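Local coordinates for protein putative polyketide cyclase (Silicibacter sp. TM1040, PDB 3F8H) that is of unknown function but belongs to the SnoaL-like family and is a putative polyketide cyclase, at residues Lys118-Asp126 with Arg134-Ser142. Numbering follows the deposited sequence.
Sequences KLPAGSFFD and RVTTYYNLS. With ACT (acetate ion), chain G.
R134 reaches D126 through a chain that starts with CG opposite the backbone N (chi1 169°) and then bends at chi3 (64°), which turns the guanidinium back over the neighbouring strand; D126 offers its carboxylate with CG beside its own N. The grip is side-on and uses two nitrogens: R134 NH2 lies 2.8 Å from D126 OD1, and R134 NE lies 3.1 Å from D126 OD2. Both oxygens sit near the guanidinium plane, yet both are met from above the carboxylate, the two planes standing 71° apart. R134 NH1 donates to T136 OG1 at 3.0 Å, also in plane, and NH2 has a second salt bridge to E95 of the second subunit, so several acceptors fix the group's rotation. Cutting this side chain back to an alanine is likely to leave the D126 carboxylate without its close cationic mate, T136 OG1 without the NH1 donor, and E95 of the second subunit without this salt bridge. The backbones form an antiparallel hairpin, strands 115-128 and 131-139, within the curved mixed sheet of the SnoaL-like alpha+beta fold. Hydrogen-bonded pairs G122-Y138 and F124-T136 define the register; Y138 N to G122 O, at 2.6 Å, is short and nearly straight. On the sheet face shared with R134, the Y138 and F124 side chains cross at about a right angle, Y138 CE2 lying 3.8 Å from F124 CD2, and the F124 ring meets F124 of the second subunit. The other face turns toward helix 23-33: F125 and V135 lie side by side, CD2 of F125 3.8 Å from CG2 of V135, while S123 OG and T137 OG1 share a hydrogen bond of 2.7 Å. S123 OG is also bonded to Y96 OH on strand 91-102.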
loop_
_atom_site.group_PDB
_atom_site.type_symbol
_atom_site.label_atom_id
_atom_site.label_comp_id
_atom_site.label_asym_id
_atom_site.label_seq_id
_atom_site.Cartn_x
_atom_site.Cartn_y
_atom_site.Cartn_z
ATOM N N LYS A 118 -8.132 -10.253 -10.923
ATOM C CA LYS A 118 -7.525 -10.693 -9.673
ATOM C C LYS A 118 -6.272 -9.886 -9.449
ATOM O O LYS A 118 -5.400 -9.821 -10.306
ATOM C CB LYS A 118 -7.179 -12.181 -9.685
ATOM C CG LYS A 118 -6.644 -12.693 -8.348
ATOM C CD LYS A 118 -5.977 -14.072 -8.423
ATOM C CE LYS A 118 -6.971 -15.210 -8.540
ATOM N NZ LYS A 118 -6.364 -16.582 -8.506
ATOM N N LEU A 119 -6.193 -9.248 -8.303
ATOM C CA LEU A 119 -5.001 -8.473 -8.053
ATOM C C LEU A 119 -4.781 -8.158 -6.599
ATOM O O LEU A 119 -5.722 -8.064 -5.813
ATOM C CB LEU A 119 -5.008 -7.182 -8.873
ATOM C CG LEU A 119 -5.953 -6.098 -8.421
ATOM C CD1 LEU A 119 -5.644 -4.849 -9.180
ATOM C CD2 LEU A 119 -7.378 -6.526 -8.591
ATOM N N PRO A 120 -3.513 -8.007 -6.244
ATOM C CA PRO A 120 -3.141 -7.663 -4.912
ATOM C C PRO A 120 -3.496 -6.231 -4.648
ATOM O O PRO A 120 -3.614 -5.443 -5.570
ATOM C CB PRO A 120 -1.619 -7.846 -4.898
ATOM C CG PRO A 120 -1.229 -8.314 -6.227
ATOM C CD PRO A 120 -2.362 -8.280 -7.122
ATOM N N ALA A 121 -3.701 -5.944 -3.375
ATOM C CA ALA A 121 -3.962 -4.604 -2.897
ATOM C C ALA A 121 -3.507 -4.521 -1.470
ATOM O O ALA A 121 -3.257 -5.537 -0.766
ATOM C CB ALA A 121 -5.475 -4.195 -3.002
ATOM N N GLY A 122 -3.357 -3.278 -1.076
ATOM C CA GLY A 122 -2.980 -2.924 0.286
ATOM C C GLY A 122 -3.676 -1.681 0.812
ATOM O O GLY A 122 -3.891 -0.680 0.084
ATOM N N SER A 123 -4.002 -1.743 2.104
ATOM C CA SER A 123 -4.639 -0.627 2.796
ATOM C C SER A 123 -3.935 -0.244 4.092
ATOM O O SER A 123 -3.372 -1.076 4.796
ATOM C CB SER A 123 -6.100 -0.956 3.125
ATOM O OG SER A 123 -6.919 -1.192 1.971
ATOM N N PHE A 124 -3.971 1.053 4.356
ATOM C CA PHE A 124 -3.432 1.621 5.587
ATOM C C PHE A 124 -4.514 2.414 6.288
ATOM O O PHE A 124 -5.354 3.070 5.661
ATOM C CB PHE A 124 -2.232 2.484 5.298
ATOM C CG PHE A 124 -1.081 1.722 4.712
ATOM C CD1 PHE A 124 -0.178 1.041 5.540
ATOM C CD2 PHE A 124 -0.931 1.613 3.333
ATOM C CE1 PHE A 124 0.892 0.311 4.970
ATOM C CE2 PHE A 124 0.133 0.875 2.773
ATOM C CZ PHE A 124 1.019 0.230 3.567
ATOM N N PHE A 125 -4.480 2.319 7.613
ATOM C CA PHE A 125 -5.496 2.911 8.475
ATOM C C PHE A 125 -4.933 3.612 9.685
ATOM O O PHE A 125 -3.879 3.244 10.225
ATOM C CB PHE A 125 -6.430 1.816 9.065
ATOM C CG PHE A 125 -7.056 0.904 8.050
ATOM C CD1 PHE A 125 -6.395 -0.229 7.613
ATOM C CD2 PHE A 125 -8.325 1.164 7.567
ATOM C CE1 PHE A 125 -6.973 -1.097 6.696
ATOM C CE2 PHE A 125 -8.898 0.335 6.632
ATOM C CZ PHE A 125 -8.229 -0.807 6.191
ATOM N N ASP A 126 -5.679 4.624 10.089
ATOM C CA ASP A 126 -5.505 5.241 11.396
ATOM C C ASP A 126 -6.781 4.863 12.180
ATOM O O ASP A 126 -7.859 4.732 11.626
ATOM C CB ASP A 126 -5.445 6.753 11.399
ATOM C CG ASP A 126 -4.267 7.346 10.635
ATOM O OD1 ASP A 126 -3.254 6.694 10.395
ATOM O OD2 ASP A 126 -4.388 8.547 10.269
ATOM N N ARG A 134 -9.092 6.994 9.397
ATOM C CA ARG A 134 -8.514 7.147 8.063
ATOM C C ARG A 134 -8.322 5.821 7.379
ATOM O O ARG A 134 -7.902 4.838 7.988
ATOM C CB ARG A 134 -7.131 7.797 8.101
ATOM C CG ARG A 134 -6.528 7.644 6.712
ATOM C CD ARG A 134 -5.172 8.137 6.578
ATOM N NE ARG A 134 -4.154 7.452 7.380
ATOM C CZ ARG A 134 -3.226 6.620 6.905
ATOM N NH1 ARG A 134 -3.161 6.280 5.618
ATOM N NH2 ARG A 134 -2.345 6.132 7.754
ATOM N N VAL A 135 -8.579 5.867 6.085
ATOM C CA VAL A 135 -8.496 4.731 5.169
ATOM C C VAL A 135 -7.841 5.144 3.866
ATOM O O VAL A 135 -8.313 6.074 3.220
ATOM C CB VAL A 135 -9.918 4.227 4.748
ATOM C CG1 VAL A 135 -9.818 3.234 3.601
ATOM C CG2 VAL A 135 -10.669 3.634 5.904
ATOM N N THR A 136 -6.757 4.463 3.508
ATOM C CA THR A 136 -6.076 4.647 2.210
ATOM C C THR A 136 -5.841 3.269 1.617
ATOM O O THR A 136 -5.436 2.370 2.299
ATOM C CB THR A 136 -4.704 5.380 2.249
ATOM O OG1 THR A 136 -4.747 6.517 3.130
ATOM C CG2 THR A 136 -4.383 5.866 0.853
ATOM N N THR A 137 -6.119 3.127 0.324
ATOM C CA THR A 137 -5.981 1.845 -0.372
ATOM C C THR A 137 -5.184 2.010 -1.629
ATOM O O THR A 137 -5.330 2.993 -2.360
ATOM C CB THR A 137 -7.356 1.228 -0.613
ATOM O OG1 THR A 137 -7.935 0.893 0.674
ATOM C CG2 THR A 137 -7.245 -0.051 -1.465
ATOM N N TYR A 138 -4.260 1.092 -1.822
ATOM C CA TYR A 138 -3.407 1.116 -3.009
ATOM C C TYR A 138 -3.487 -0.187 -3.761
ATOM O O TYR A 138 -3.712 -1.284 -3.195
ATOM C CB TYR A 138 -1.948 1.305 -2.617
ATOM C CG TYR A 138 -1.589 2.566 -1.872
ATOM C CD1 TYR A 138 -1.425 3.769 -2.534
ATOM C CD2 TYR A 138 -1.279 2.514 -0.530
ATOM C CE1 TYR A 138 -1.048 4.899 -1.856
ATOM C CE2 TYR A 138 -0.907 3.626 0.157
ATOM C CZ TYR A 138 -0.807 4.823 -0.497
ATOM O OH TYR A 138 -0.401 5.913 0.210
ATOM N N TYR A 139 -3.262 -0.064 -5.044
ATOM C CA TYR A 139 -3.191 -1.240 -5.934
ATOM C C TYR A 139 -2.612 -0.817 -7.260
ATOM O O TYR A 139 -2.507 0.397 -7.563
ATOM C CB TYR A 139 -4.580 -1.876 -6.087
ATOM C CG TYR A 139 -5.529 -0.882 -6.668
ATOM C CD1 TYR A 139 -5.666 -0.769 -8.044
ATOM C CD2 TYR A 139 -6.251 -0.029 -5.859
ATOM C CE1 TYR A 139 -6.490 0.158 -8.603
ATOM C CE2 TYR A 139 -7.090 0.925 -6.412
ATOM C CZ TYR A 139 -7.194 1.007 -7.785
ATOM O OH TYR A 139 -8.022 1.919 -8.357
ATOM N N ASN A 140 -2.189 -1.802 -8.037
ATOM C CA ASN A 140 -1.622 -1.542 -9.379
ATOM C C ASN A 140 -2.725 -1.279 -10.391
ATOM O O ASN A 140 -3.287 -2.195 -11.002
ATOM C CB ASN A 140 -0.677 -2.666 -9.820
ATOM C CG ASN A 140 0.195 -2.275 -11.009
ATOM O OD1 ASN A 140 -0.224 -1.495 -11.866
ATOM N ND2 ASN A 140 1.404 -2.860 -11.089
ATOM N N LEU A 141 -2.994 0.007 -10.601
ATOM C CA LEU A 141 -4.079 0.427 -11.513
ATOM C C LEU A 141 -3.785 0.069 -12.972
ATOM O O LEU A 141 -4.659 -0.350 -13.733
ATOM C CB LEU A 141 -4.343 1.912 -11.380
ATOM C CG LEU A 141 -5.406 2.508 -12.286
ATOM C CD1 LEU A 141 -6.720 1.836 -12.013
ATOM C CD2 LEU A 141 -5.488 4.001 -12.078
ATOM N N SER A 142 -2.532 0.226 -13.341
ATOM C CA SER A 142 -2.119 -0.083 -14.679
ATOM C C SER A 142 -2.406 -1.545 -14.976
ATOM O O SER A 142 -2.865 -1.874 -16.043
ATOM C CB SER A 142 -0.629 0.173 -14.856
ATOM O OG SER A 142 -0.389 1.547 -14.757
HETATM C C ACT G . -3.778 3.607 -6.243
HETATM O O ACT G . -2.694 3.118 -5.801
HETATM O OXT ACT G . -4.632 4.024 -5.371
HETATM C CH3 ACT G . -4.053 3.693 -7.723
HETATM O O HOH W 1 -2.093 -4.582 -7.535
#